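Local coordinates for hydrogenase maturation factor (Thermoanaerobacter tengcongensis, PDB 3VTI), which probably carries out the ATP-dependent dehydration of an S-carbamoyl group, received from HypF, to the nitrile needed for [NiFe]-hydrogenase maturation, at residues Val196-Thr201 with Ala206-Glu211; Leu227-Ser232 with Ile242-Leu247; Val290-Asn293 with Ser299-Val302. All blocks are in the same frame, centred on the assembly; numbering follows the deposited sequence.

Contact 1. Residues Val196-Thr201 with Ala206-Glu211; sequences VLRDPT and AEVLYE. With MG (magnesium ion), chain K.
With CG anti to the backbone N (chi1 -178°) and a bend at chi3 (-73°), Arg198 runs from the end of strand 194-198 past Val208 and brings its guanidinium group to Glu211 on helix 204-216. The bond is a salt bridge, Arg198 NH1 to Glu211 OE1 at 3.0 Å, and the two flat groups stand almost perpendicular, 85° apart. The carboxylate oxygen lies near the guanidinium plane, at its edge, whereas NH1 reaches OE1 from above the carboxylate plane; this is a single-point contact and not a two-pronged pairing. Val208 fills the space between the backbones. Val208 CG2, anti to the carbonyl carbon, packs on Pro200 CA at 3.5 Å and lies 3.8 Å from Arg198 CG; the valine and arginine side chains run antiparallel alongside one another. Pro200, the centre of an inverse gamma turn, adds its CB to the same apolar patch. Asp199, the first residue of that turn, points away from the helix, and its OD1 binds the magnesium ion at 2.4 Å. A water also binds this ion, as do Asp22 and Asp60 of the N-terminal AIR synthase-like range, whereas Asp199 belongs to the C-terminal one; the helix gives no ligand. Arg198 NE forms a salt bridge with Asp22 and NH2 donates to Met20 O. The guanidinium is therefore held by partners on several sides, and its positive charge, shared between Glu211 and a magnesium ligand, probably helps to balance the gathered carboxylates and to position Asp22 for the metal.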
ATOM      1  N   VAL C 196      24.573   8.690 -19.896  1.00 46.79           N
ATOM      2  CA  VAL C 196      23.260   8.520 -19.253  1.00 44.85           C
ATOM      3  C   VAL C 196      22.893   7.046 -19.125  1.00 43.54           C
ATOM      4  O   VAL C 196      23.150   6.248 -20.031  1.00 43.82           O
ATOM      5  CB  VAL C 196      22.133   9.236 -20.025  1.00 44.86           C
ATOM      6  CG1 VAL C 196      20.754   8.969 -19.375  1.00 43.11           C
ATOM      7  CG2 VAL C 196      22.419  10.723 -20.134  1.00 45.71           C
ATOM      8  N   LEU C 197      22.299   6.696 -17.990  1.00 42.28           N
ATOM      9  CA  LEU C 197      21.779   5.367 -17.754  1.00 41.33           C
ATOM     10  C   LEU C 197      20.422   5.503 -17.084  1.00 40.68           C
ATOM     11  O   LEU C 197      20.305   6.166 -16.057  1.00 40.90           O
ATOM     12  CB  LEU C 197      22.723   4.557 -16.857  1.00 40.91           C
ATOM     13  CG  LEU C 197      24.059   4.067 -17.420  1.00 41.86           C
ATOM     14  CD1 LEU C 197      24.883   3.427 -16.320  1.00 42.46           C
ATOM     15  CD2 LEU C 197      23.872   3.086 -18.563  1.00 41.33           C
ATOM     16  N   ARG C 198      19.400   4.896 -17.675  1.00 40.44           N
ATOM     17  CA  ARG C 198      18.076   4.851 -17.048  1.00 40.41           C
ATOM     18  C   ARG C 198      17.274   3.635 -17.494  1.00 40.06           C
ATOM     19  O   ARG C 198      17.246   3.293 -18.675  1.00 40.79           O
ATOM     20  CB  ARG C 198      17.282   6.137 -17.307  1.00 40.62           C
ATOM     21  CG  ARG C 198      15.922   6.163 -16.634  1.00 39.75           C
ATOM     22  CD  ARG C 198      15.380   7.579 -16.507  1.00 40.23           C
ATOM     23  NE  ARG C 198      16.089   8.329 -15.471  1.00 40.15           N
ATOM     24  CZ  ARG C 198      15.820   9.586 -15.122  1.00 40.90           C
ATOM     25  NH1 ARG C 198      14.843  10.269 -15.714  1.00 41.01           N
ATOM     26  NH2 ARG C 198      16.535  10.164 -14.170  1.00 40.93           N
ATOM     27  N   ASP C 199      16.630   2.989 -16.533  1.00 39.53           N
ATOM     28  CA  ASP C 199      15.718   1.892 -16.823  1.00 39.54           C
ATOM     29  C   ASP C 199      14.317   2.402 -17.194  1.00 39.91           C
ATOM     30  O   ASP C 199      13.732   3.196 -16.454  1.00 39.77           O
ATOM     31  CB  ASP C 199      15.669   0.903 -15.649  1.00 38.85           C
ATOM     32  CG  ASP C 199      15.318   1.561 -14.321  1.00 38.47           C
ATOM     33  OD1 ASP C 199      15.552   2.785 -14.143  1.00 36.60           O
ATOM     34  OD2 ASP C 199      14.823   0.818 -13.437  1.00 39.59           O
ATOM     35  N   PRO C 200      13.783   1.957 -18.353  1.00 40.87           N
ATOM     36  CA  PRO C 200      12.508   2.479 -18.837  1.00 41.85           C
ATOM     37  C   PRO C 200      11.387   1.727 -18.138  1.00 42.56           C
ATOM     38  O   PRO C 200      10.891   0.720 -18.646  1.00 43.50           O
ATOM     39  CB  PRO C 200      12.542   2.184 -20.340  1.00 42.23           C
ATOM     40  CG  PRO C 200      13.677   1.194 -20.560  1.00 42.08           C
ATOM     41  CD  PRO C 200      14.299   0.884 -19.225  1.00 41.03           C
ATOM     42  N   THR C 201      11.022   2.209 -16.957  1.00 43.08           N
ATOM     43  CA  THR C 201       9.972   1.595 -16.168  1.00 44.04           C
ATOM     44  C   THR C 201       8.659   2.354 -16.466  1.00 46.12           C
ATOM     45  O   THR C 201       8.273   2.499 -17.633  1.00 47.48           O
ATOM     46  CB  THR C 201      10.332   1.580 -14.664  1.00 43.44           C
ATOM     47  OG1 THR C 201      10.771   2.880 -14.272  1.00 43.41           O
ATOM     48  CG2 THR C 201      11.473   0.597 -14.376  1.00 41.82           C
ATOM     49  N   ALA C 206       9.764   5.666 -24.252  1.00 47.92           N
ATOM     50  CA  ALA C 206       9.319   7.008 -24.634  1.00 49.37           C
ATOM     51  C   ALA C 206       9.596   8.038 -23.539  1.00 49.24           C
ATOM     52  O   ALA C 206      10.182   9.092 -23.801  1.00 49.96           O
ATOM     53  CB  ALA C 206       7.843   6.991 -25.000  1.00 50.04           C
ATOM     54  N   GLU C 207       9.193   7.701 -22.314  1.00 48.59           N
ATOM     55  CA  GLU C 207       9.281   8.605 -21.170  1.00 48.95           C
ATOM     56  C   GLU C 207      10.730   8.915 -20.798  1.00 47.98           C
ATOM     57  O   GLU C 207      11.071  10.073 -20.557  1.00 49.00           O
ATOM     58  CB  GLU C 207       8.499   8.031 -19.990  1.00 48.46           C
ATOM     59  CG  GLU C 207       8.420   8.917 -18.758  1.00 51.66           C
ATOM     60  CD  GLU C 207       7.672  10.220 -18.989  1.00 58.45           C
ATOM     61  OE1 GLU C 207       6.656  10.246 -19.732  1.00 61.90           O
ATOM     62  OE2 GLU C 207       8.106  11.239 -18.410  1.00 61.74           O
ATOM     63  N   VAL C 208      11.574   7.886 -20.778  1.00 46.35           N
ATOM     64  CA  VAL C 208      13.005   8.055 -20.581  1.00 45.36           C
ATOM     65  C   VAL C 208      13.609   9.067 -21.580  1.00 47.11           C
ATOM     66  O   VAL C 208      14.311   9.998 -21.174  1.00 47.91           O
ATOM     67  CB  VAL C 208      13.754   6.688 -20.678  1.00 44.47           C
ATOM     68  CG1 VAL C 208      15.279   6.892 -20.837  1.00 43.62           C
ATOM     69  CG2 VAL C 208      13.442   5.805 -19.479  1.00 41.58           C
ATOM     70  N   LEU C 209      13.330   8.891 -22.872  1.00 47.68           N
ATOM     71  CA  LEU C 209      13.895   9.758 -23.901  0.50 49.16           C
ATOM     72  C   LEU C 209      13.497  11.209 -23.659  1.00 50.35           C
ATOM     73  O   LEU C 209      14.325  12.110 -23.790  1.00 51.81           O
ATOM     74  CB  LEU C 209      13.489   9.302 -25.312  1.00 49.94           C
ATOM     75  CG  LEU C 209      13.856   7.880 -25.782  1.00 49.70           C
ATOM     76  CD1 LEU C 209      13.278   7.591 -27.164  1.00 50.43           C
ATOM     77  CD2 LEU C 209      15.367   7.603 -25.767  1.00 48.73           C
ATOM     78  N   TYR C 210      12.236  11.424 -23.290  1.00 50.24           N
ATOM     79  CA  TYR C 210      11.725  12.753 -22.957  1.00 51.32           C
ATOM     80  C   TYR C 210      12.398  13.326 -21.720  1.00 51.15           C
ATOM     81  O   TYR C 210      12.640  14.533 -21.648  1.00 52.60           O
ATOM     82  CB  TYR C 210      10.207  12.723 -22.752  1.00 51.31           C
ATOM     83  CG  TYR C 210       9.422  12.990 -24.014  1.00 52.78           C
ATOM     84  CD1 TYR C 210       9.168  14.295 -24.439  1.00 54.92           C
ATOM     85  CD2 TYR C 210       8.945  11.945 -24.793  1.00 52.82           C
ATOM     86  CE1 TYR C 210       8.452  14.551 -25.603  1.00 56.38           C
ATOM     87  CE2 TYR C 210       8.223  12.189 -25.963  1.00 54.38           C
ATOM     88  CZ  TYR C 210       7.980  13.492 -26.361  1.00 56.34           C
ATOM     89  OH  TYR C 210       7.273  13.732 -27.520  1.00 57.38           O
ATOM     90  N   GLU C 211      12.696  12.462 -20.754  1.00 49.38           N
ATOM     91  CA  GLU C 211      13.383  12.883 -19.540  1.00 49.23           C
ATOM     92  C   GLU C 211      14.822  13.268 -19.859  1.00 49.79           C
ATOM     93  O   GLU C 211      15.345  14.233 -19.298  1.00 50.79           O
ATOM     94  CB  GLU C 211      13.342  11.787 -18.477  1.00 47.64           C
ATOM     95  CG  GLU C 211      11.997  11.685 -17.760  1.00 48.50           C
ATOM     96  CD  GLU C 211      11.731  10.316 -17.131  1.00 48.75           C
ATOM     97  OE1 GLU C 211      12.495   9.353 -17.397  1.00 48.98           O
ATOM     98  OE2 GLU C 211      10.744  10.204 -16.367  1.00 49.09           O
TER
HETATM   99 MG    MG K 401      14.686   4.296 -12.513  1.00 28.56          MG
HETATM  100  O   HOH W   1      13.998   6.328 -11.446  1.00 27.32           O

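Contact 2. Residues Leu227-Ser232 with Ile242-Leu247; sequences LPVKES and IDFLHL
One face of the Phe244 ring is covered by Val229, whose CG2 sits 4.2 Å from the ring centroid and 16° off the ring normal, a CH-pi contact displaced toward the rim. Leu227 CD1 approaches the same ring obliquely at CE1. In the AIR synthase-like C-terminal domain this packing joins the segments flanking helix 231-240: residues 227-230 lead into it, with Lys230 at the N-cap position, and 242-247 follow it, with an Asx turn at Asp243 just after the helix. Both branches of Val229 take part. Val229 CG1 lies between the backbone N and the carbonyl carbon (chi1 53°) and meets the far end of the ring, 4.0 Å from Phe244 CZ, while Val229 CG2 rests nearer its root, 4.0 Å from Phe244 CD2. The valine and phenylalanine side chains cross at about a right angle, and the two methyls lie against different parts of the ring. An alanine in place of Val229 would probably expose part of this ring face and set the phenyl group freer to turn. Leu227 extends the apolar patch, its CD1 touching Leu245 CD2 at 4.3 Å, and Ile153 and Cys237 add further side-chain contacts to Phe244. No hydrogen bond spans the two segments, so the contact is held by apolar packing alone. The backbone carrying Phe244 is shaped from within its own segment: His246 N donates to Asp243 O, and Asp243 OD1, met from above its carboxylate plane, accepts from Leu245 N at 3.1 Å with an N-H...O angle of 157°.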
ATOM      1  N   LEU C 227      14.566  -1.063 -33.365  1.00 52.86           N
ATOM      2  CA  LEU C 227      14.001  -1.299 -32.031  1.00 50.36           C
ATOM      3  C   LEU C 227      13.739  -2.782 -31.772  1.00 49.68           C
ATOM      4  O   LEU C 227      13.005  -3.425 -32.528  1.00 50.78           O
ATOM      5  CB  LEU C 227      12.727  -0.477 -31.814  1.00 50.26           C
ATOM      6  CG  LEU C 227      12.848   1.052 -31.894  1.00 50.53           C
ATOM      7  CD1 LEU C 227      11.476   1.736 -31.960  1.00 50.03           C
ATOM      8  CD2 LEU C 227      13.681   1.609 -30.744  1.00 49.33           C
ATOM      9  N   PRO C 228      14.364  -3.337 -30.715  1.00 47.97           N
ATOM     10  CA  PRO C 228      14.192  -4.749 -30.383  1.00 47.79           C
ATOM     11  C   PRO C 228      12.892  -5.014 -29.632  1.00 47.06           C
ATOM     12  O   PRO C 228      12.567  -4.319 -28.660  1.00 45.87           O
ATOM     13  CB  PRO C 228      15.407  -5.062 -29.497  1.00 46.74           C
ATOM     14  CG  PRO C 228      15.765  -3.775 -28.880  1.00 45.78           C
ATOM     15  CD  PRO C 228      15.352  -2.681 -29.839  1.00 46.68           C
ATOM     16  N   VAL C 229      12.160  -6.023 -30.081  1.00 47.86           N
ATOM     17  CA  VAL C 229      10.867  -6.334 -29.498  1.00 47.71           C
ATOM     18  C   VAL C 229      10.490  -7.767 -29.849  1.00 49.20           C
ATOM     19  O   VAL C 229      10.539  -8.153 -31.033  1.00 50.90           O
ATOM     20  CB  VAL C 229       9.766  -5.317 -29.978  1.00 48.36           C
ATOM     21  CG1 VAL C 229       9.722  -5.213 -31.510  1.00 49.36           C
ATOM     22  CG2 VAL C 229       8.402  -5.658 -29.392  1.00 47.77           C
ATOM     23  N   LYS C 230      10.138  -8.552 -28.828  1.00 48.33           N
ATOM     24  CA  LYS C 230       9.697  -9.929 -29.039  1.00 49.60           C
ATOM     25  C   LYS C 230       8.419  -9.917 -29.851  1.00 51.15           C
ATOM     26  O   LYS C 230       7.554  -9.071 -29.639  1.00 51.15           O
ATOM     27  CB  LYS C 230       9.477 -10.657 -27.711  1.00 49.00           C
ATOM     28  CG  LYS C 230      10.748 -10.858 -26.886  1.00 48.29           C
ATOM     29  CD  LYS C 230      10.488 -11.666 -25.625  1.00 48.27           C
ATOM     30  CE  LYS C 230      11.568 -11.404 -24.571  1.00 47.81           C
ATOM     31  NZ  LYS C 230      12.887 -12.013 -24.883  1.00 48.99           N
ATOM     32  N   GLU C 231       8.321 -10.845 -30.796  1.00 53.09           N
ATOM     33  CA  GLU C 231       7.152 -10.981 -31.655  1.00 55.12           C
ATOM     34  C   GLU C 231       5.853 -11.061 -30.861  1.00 54.96           C
ATOM     35  O   GLU C 231       4.829 -10.519 -31.281  1.00 56.20           O
ATOM     36  CB  GLU C 231       7.289 -12.204 -32.571  1.00 57.29           C
ATOM     37  CG  GLU C 231       8.364 -12.060 -33.642  1.00 59.47           C
ATOM     38  CD  GLU C 231       8.007 -11.048 -34.715  1.00 61.43           C
ATOM     39  OE1 GLU C 231       6.850 -11.064 -35.189  1.00 63.19           O
ATOM     40  OE2 GLU C 231       8.887 -10.241 -35.086  1.00 61.81           O
ATOM     41  N   SER C 232       5.897 -11.732 -29.713  1.00 53.92           N
ATOM     42  CA  SER C 232       4.725 -11.849 -28.858  1.00 53.93           C
ATOM     43  C   SER C 232       4.248 -10.473 -28.383  1.00 52.58           C
ATOM     44  O   SER C 232       3.047 -10.196 -28.373  1.00 53.46           O
ATOM     45  CB  SER C 232       5.015 -12.767 -27.673  1.00 53.05           C
ATOM     46  OG  SER C 232       6.072 -12.261 -26.892  1.00 51.09           O
ATOM     47  N   ILE C 242      -1.471  -0.478 -29.312  1.00 55.98           N
ATOM     48  CA  ILE C 242      -0.562   0.098 -28.327  1.00 54.18           C
ATOM     49  C   ILE C 242       0.839   0.294 -28.916  1.00 53.26           C
ATOM     50  O   ILE C 242       1.258  -0.457 -29.795  1.00 53.93           O
ATOM     51  CB  ILE C 242      -0.470  -0.800 -27.067  1.00 52.68           C
ATOM     52  CG1 ILE C 242      -1.798  -0.798 -26.315  1.00 54.47           C
ATOM     53  CG2 ILE C 242       0.633  -0.336 -26.127  1.00 50.21           C
ATOM     54  CD1 ILE C 242      -1.938  -1.937 -25.309  1.00 53.73           C
ATOM     55  N   ASP C 243       1.549   1.312 -28.429  1.00 52.24           N
ATOM     56  CA  ASP C 243       2.954   1.546 -28.777  1.00 51.19           C
ATOM     57  C   ASP C 243       3.819   0.937 -27.679  1.00 48.84           C
ATOM     58  O   ASP C 243       3.746   1.375 -26.528  1.00 48.22           O
ATOM     59  CB  ASP C 243       3.229   3.055 -28.894  1.00 51.39           C
ATOM     60  CG  ASP C 243       4.531   3.375 -29.631  1.00 51.82           C
ATOM     61  OD1 ASP C 243       5.495   2.574 -29.552  1.00 51.34           O
ATOM     62  OD2 ASP C 243       4.594   4.444 -30.287  1.00 52.11           O
ATOM     63  N   PHE C 244       4.634  -0.065 -28.013  1.00 48.11           N
ATOM     64  CA  PHE C 244       5.481  -0.713 -26.989  1.00 46.18           C
ATOM     65  C   PHE C 244       6.468   0.239 -26.314  1.00 44.73           C
ATOM     66  O   PHE C 244       6.998  -0.049 -25.231  1.00 43.62           O
ATOM     67  CB  PHE C 244       6.184  -1.970 -27.513  1.00 46.06           C
ATOM     68  CG  PHE C 244       6.962  -1.763 -28.779  1.00 47.11           C
ATOM     69  CD1 PHE C 244       8.213  -1.154 -28.754  1.00 45.99           C
ATOM     70  CD2 PHE C 244       6.451  -2.208 -29.998  1.00 49.82           C
ATOM     71  CE1 PHE C 244       8.938  -0.968 -29.911  1.00 47.22           C
ATOM     72  CE2 PHE C 244       7.172  -2.034 -31.177  1.00 50.90           C
ATOM     73  CZ  PHE C 244       8.422  -1.410 -31.129  1.00 50.81           C
ATOM     74  N   LEU C 245       6.691   1.382 -26.952  1.00 45.39           N
ATOM     75  CA  LEU C 245       7.487   2.459 -26.380  1.00 44.56           C
ATOM     76  C   LEU C 245       6.884   3.029 -25.101  1.00 44.25           C
ATOM     77  O   LEU C 245       7.556   3.768 -24.381  1.00 43.70           O
ATOM     78  CB  LEU C 245       7.681   3.578 -27.405  1.00 45.73           C
ATOM     79  CG  LEU C 245       8.630   3.281 -28.569  1.00 46.11           C
ATOM     80  CD1 LEU C 245       8.711   4.487 -29.504  1.00 46.60           C
ATOM     81  CD2 LEU C 245      10.029   2.856 -28.071  1.00 43.11           C
ATOM     82  N   HIS C 246       5.629   2.692 -24.820  1.00 44.99           N
ATOM     83  CA  HIS C 246       4.969   3.193 -23.627  1.00 45.46           C
ATOM     84  C   HIS C 246       4.828   2.135 -22.552  1.00 44.63           C
ATOM     85  O   HIS C 246       4.456   2.462 -21.430  1.00 44.91           O
ATOM     86  CB  HIS C 246       3.579   3.752 -23.933  1.00 47.41           C
ATOM     87  CG  HIS C 246       3.568   4.855 -24.944  1.00 50.50           C
ATOM     88  ND1 HIS C 246       4.665   5.651 -25.199  1.00 50.62           N
ATOM     89  CD2 HIS C 246       2.572   5.320 -25.739  1.00 53.43           C
ATOM     90  CE1 HIS C 246       4.358   6.537 -26.128  1.00 52.96           C
ATOM     91  NE2 HIS C 246       3.092   6.359 -26.469  1.00 55.35           N
ATOM     92  N   LEU C 247       5.077   0.875 -22.892  1.00 44.49           N
ATOM     93  CA  LEU C 247       4.960  -0.210 -21.920  1.00 43.83           C
ATOM     94  C   LEU C 247       6.214  -0.286 -21.082  1.00 42.09           C
ATOM     95  O   LEU C 247       7.298  -0.063 -21.592  1.00 42.44           O
ATOM     96  CB  LEU C 247       4.747  -1.552 -22.616  1.00 44.57           C
ATOM     97  CG  LEU C 247       3.427  -1.816 -23.331  1.00 46.57           C
ATOM     98  CD1 LEU C 247       3.530  -3.141 -24.051  1.00 47.72           C
ATOM     99  CD2 LEU C 247       2.260  -1.816 -22.362  1.00 47.00           C
TER

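Contact 3. Residues Val290-Asn293 with Ser299-Val302; sequences VTIN and SRIV
Ile292 and Arg300 form the hydrogen-bonded pair of this antiparallel hairpin, each backbone N donating to the other's O. Ile292 N reaches Arg300 O at 2.8 Å; the return bond, Arg300 N to Ile292 O, is longer at 3.1 Å. A third bond, Val302 N to Val290 O at 2.8 Å, carries the pairing just past the end of strand 299-301. Two acceptors also take a CA-H contact: Val290 O from Ile301 CA and Arg300 O from Thr291 CA. On the other edge of strand 290-293, Thr291 and Asn293 hydrogen-bond through their backbones to strand 219-223 and its continuation, while Ile301 makes backbone hydrogen bonds to another protein chain.

Ile292 and Arg300 run alongside each other on one face of the sheet. With CG1 anti to the backbone N (chi1 -179°), CG2 of the isoleucine is turned toward Arg300. Ile292 CG2 lies 3.8 Å above the plane of the Arg300 guanidinium, over its centre, and also touches Val302 CG2. On the face bearing Asn293 and Ser299, Asn293 OD1 and Ser299 OG lie 3.2 Å apart and both accept from Lys221 NZ. One ammonium group thus satisfies two polar side-chain oxygens, one from each strand of the hairpin, and links the hairpin to strand 219-223.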
ATOM      1  N   VAL C 290      11.748  14.777 -29.575  1.00 65.00           N
ATOM      2  CA  VAL C 290      11.879  13.329 -29.558  1.00 63.25           C
ATOM      3  C   VAL C 290      11.158  12.759 -30.772  1.00 64.56           C
ATOM      4  O   VAL C 290       9.925  12.769 -30.836  1.00 65.01           O
ATOM      5  CB  VAL C 290      11.339  12.705 -28.240  1.00 61.24           C
ATOM      6  CG1 VAL C 290      11.541  11.178 -28.232  1.00 59.58           C
ATOM      7  CG2 VAL C 290      12.021  13.332 -27.035  1.00 59.76           C
ATOM      8  N   THR C 291      11.946  12.265 -31.727  1.00 65.41           N
ATOM      9  CA  THR C 291      11.439  11.831 -33.025  1.00 67.31           C
ATOM     10  C   THR C 291      11.804  10.382 -33.355  1.00 66.64           C
ATOM     11  O   THR C 291      12.842   9.879 -32.934  1.00 65.13           O
ATOM     12  CB  THR C 291      11.965  12.747 -34.158  1.00 70.02           C
ATOM     13  OG1 THR C 291      13.395  12.673 -34.221  1.00 69.40           O
ATOM     14  CG2 THR C 291      11.537  14.202 -33.935  1.00 71.43           C
ATOM     15  N   ILE C 292      10.942   9.722 -34.119  1.00 68.28           N
ATOM     16  CA  ILE C 292      11.199   8.361 -34.589  1.00 68.58           C
ATOM     17  C   ILE C 292      11.131   8.277 -36.115  1.00 71.78           C
ATOM     18  O   ILE C 292      10.176   8.746 -36.735  1.00 73.73           O
ATOM     19  CB  ILE C 292      10.242   7.322 -33.934  1.00 67.10           C
ATOM     20  CG1 ILE C 292      10.550   5.907 -34.439  1.00 66.38           C
ATOM     21  CG2 ILE C 292       8.779   7.702 -34.158  1.00 68.00           C
ATOM     22  CD1 ILE C 292       9.782   4.811 -33.747  1.00 64.50           C
ATOM     23  N   ASN C 293      12.160   7.685 -36.708  1.00 73.15           N
ATOM     24  CA  ASN C 293      12.217   7.484 -38.150  1.00 76.37           C
ATOM     25  C   ASN C 293      11.763   6.086 -38.533  1.00 77.02           C
ATOM     26  O   ASN C 293      12.226   5.099 -37.959  1.00 75.38           O
ATOM     27  CB  ASN C 293      13.637   7.720 -38.676  1.00 77.12           C
ATOM     28  CG  ASN C 293      13.852   9.134 -39.185  1.00 79.34           C
ATOM     29  OD1 ASN C 293      13.338  10.100 -38.621  1.00 79.62           O
ATOM     30  ND2 ASN C 293      14.623   9.260 -40.260  1.00 81.10           N
ATOM     31  N   SER C 299       9.915  10.843 -40.745  1.00 93.22           N
ATOM     32  CA  SER C 299      10.053  11.273 -39.365  1.00 91.24           C
ATOM     33  C   SER C 299       8.705  11.672 -38.751  1.00 91.44           C
ATOM     34  O   SER C 299       7.862  12.279 -39.416  1.00 94.11           O
ATOM     35  CB  SER C 299      11.042  12.438 -39.298  1.00 91.87           C
ATOM     36  OG  SER C 299      11.504  12.642 -37.980  1.00 89.85           O
ATOM     37  N   ARG C 300       8.504  11.305 -37.487  1.00 89.06           N
ATOM     38  CA  ARG C 300       7.360  11.772 -36.701  1.00 89.16           C
ATOM     39  C   ARG C 300       7.730  11.856 -35.219  1.00 86.64           C
ATOM     40  O   ARG C 300       8.608  11.127 -34.749  1.00 84.52           O
ATOM     41  CB  ARG C 300       6.122  10.886 -36.911  1.00 89.52           C
ATOM     42  CG  ARG C 300       6.303   9.439 -36.484  1.00 88.25           C
ATOM     43  CD  ARG C 300       4.981   8.698 -36.393  1.00 90.03           C
ATOM     44  NE  ARG C 300       5.144   7.431 -35.678  1.00 88.58           N
ATOM     45  CZ  ARG C 300       4.890   7.255 -34.381  1.00 87.37           C
ATOM     46  NH1 ARG C 300       4.441   8.264 -33.636  1.00 87.73           N
ATOM     47  NH2 ARG C 300       5.078   6.062 -33.827  1.00 85.29           N
ATOM     48  N   ILE C 301       7.072  12.759 -34.495  1.00 87.10           N
ATOM     49  CA  ILE C 301       7.316  12.923 -33.060  1.00 85.23           C
ATOM     50  C   ILE C 301       6.798  11.717 -32.282  1.00 83.23           C
ATOM     51  O   ILE C 301       5.755  11.146 -32.612  1.00 83.85           O
ATOM     52  CB  ILE C 301       6.704  14.241 -32.478  1.00 86.45           C
ATOM     53  CG1 ILE C 301       5.183  14.310 -32.688  1.00 88.68           C
ATOM     54  CG2 ILE C 301       7.388  15.471 -33.064  1.00 88.33           C
ATOM     55  CD1 ILE C 301       4.354  13.934 -31.460  1.00 87.47           C
ATOM     56  N   VAL C 302       7.549  11.323 -31.263  1.00 81.03           N
ATOM     57  CA  VAL C 302       7.108  10.282 -30.356  1.00 79.34           C
ATOM     58  C   VAL C 302       6.127  10.921 -29.385  1.00 79.75           C
ATOM     59  O   VAL C 302       6.429  11.950 -28.783  1.00 79.75           O
ATOM     60  CB  VAL C 302       8.297   9.654 -29.600  1.00 77.14           C
ATOM     61  CG1 VAL C 302       7.814   8.609 -28.606  1.00 75.12           C
ATOM     62  CG2 VAL C 302       9.297   9.047 -30.590  1.00 77.22           C
TER

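Overall arrangement
Helix 204-216 joins the three contacts. Its first turns pack on the strand end in contact 1, while Ala206 N probably donates to Leu245 O of contact 2 at 2.9 Å. Farther along, Leu209 and Tyr210 pack against Val290 of contact 3. Contacts 2 and 3 meet directly where Leu227 CD1 lies 3.9 Å from Ile292 CD1. The three centres are about 15 to 16 Å from one another. Contact 1 alone holds a magnesium ligand; contacts 2 and 3 lie away from the metal. Strands 194-198 and 299-301 are the outermost strands, within this chain, of the same mixed sheet.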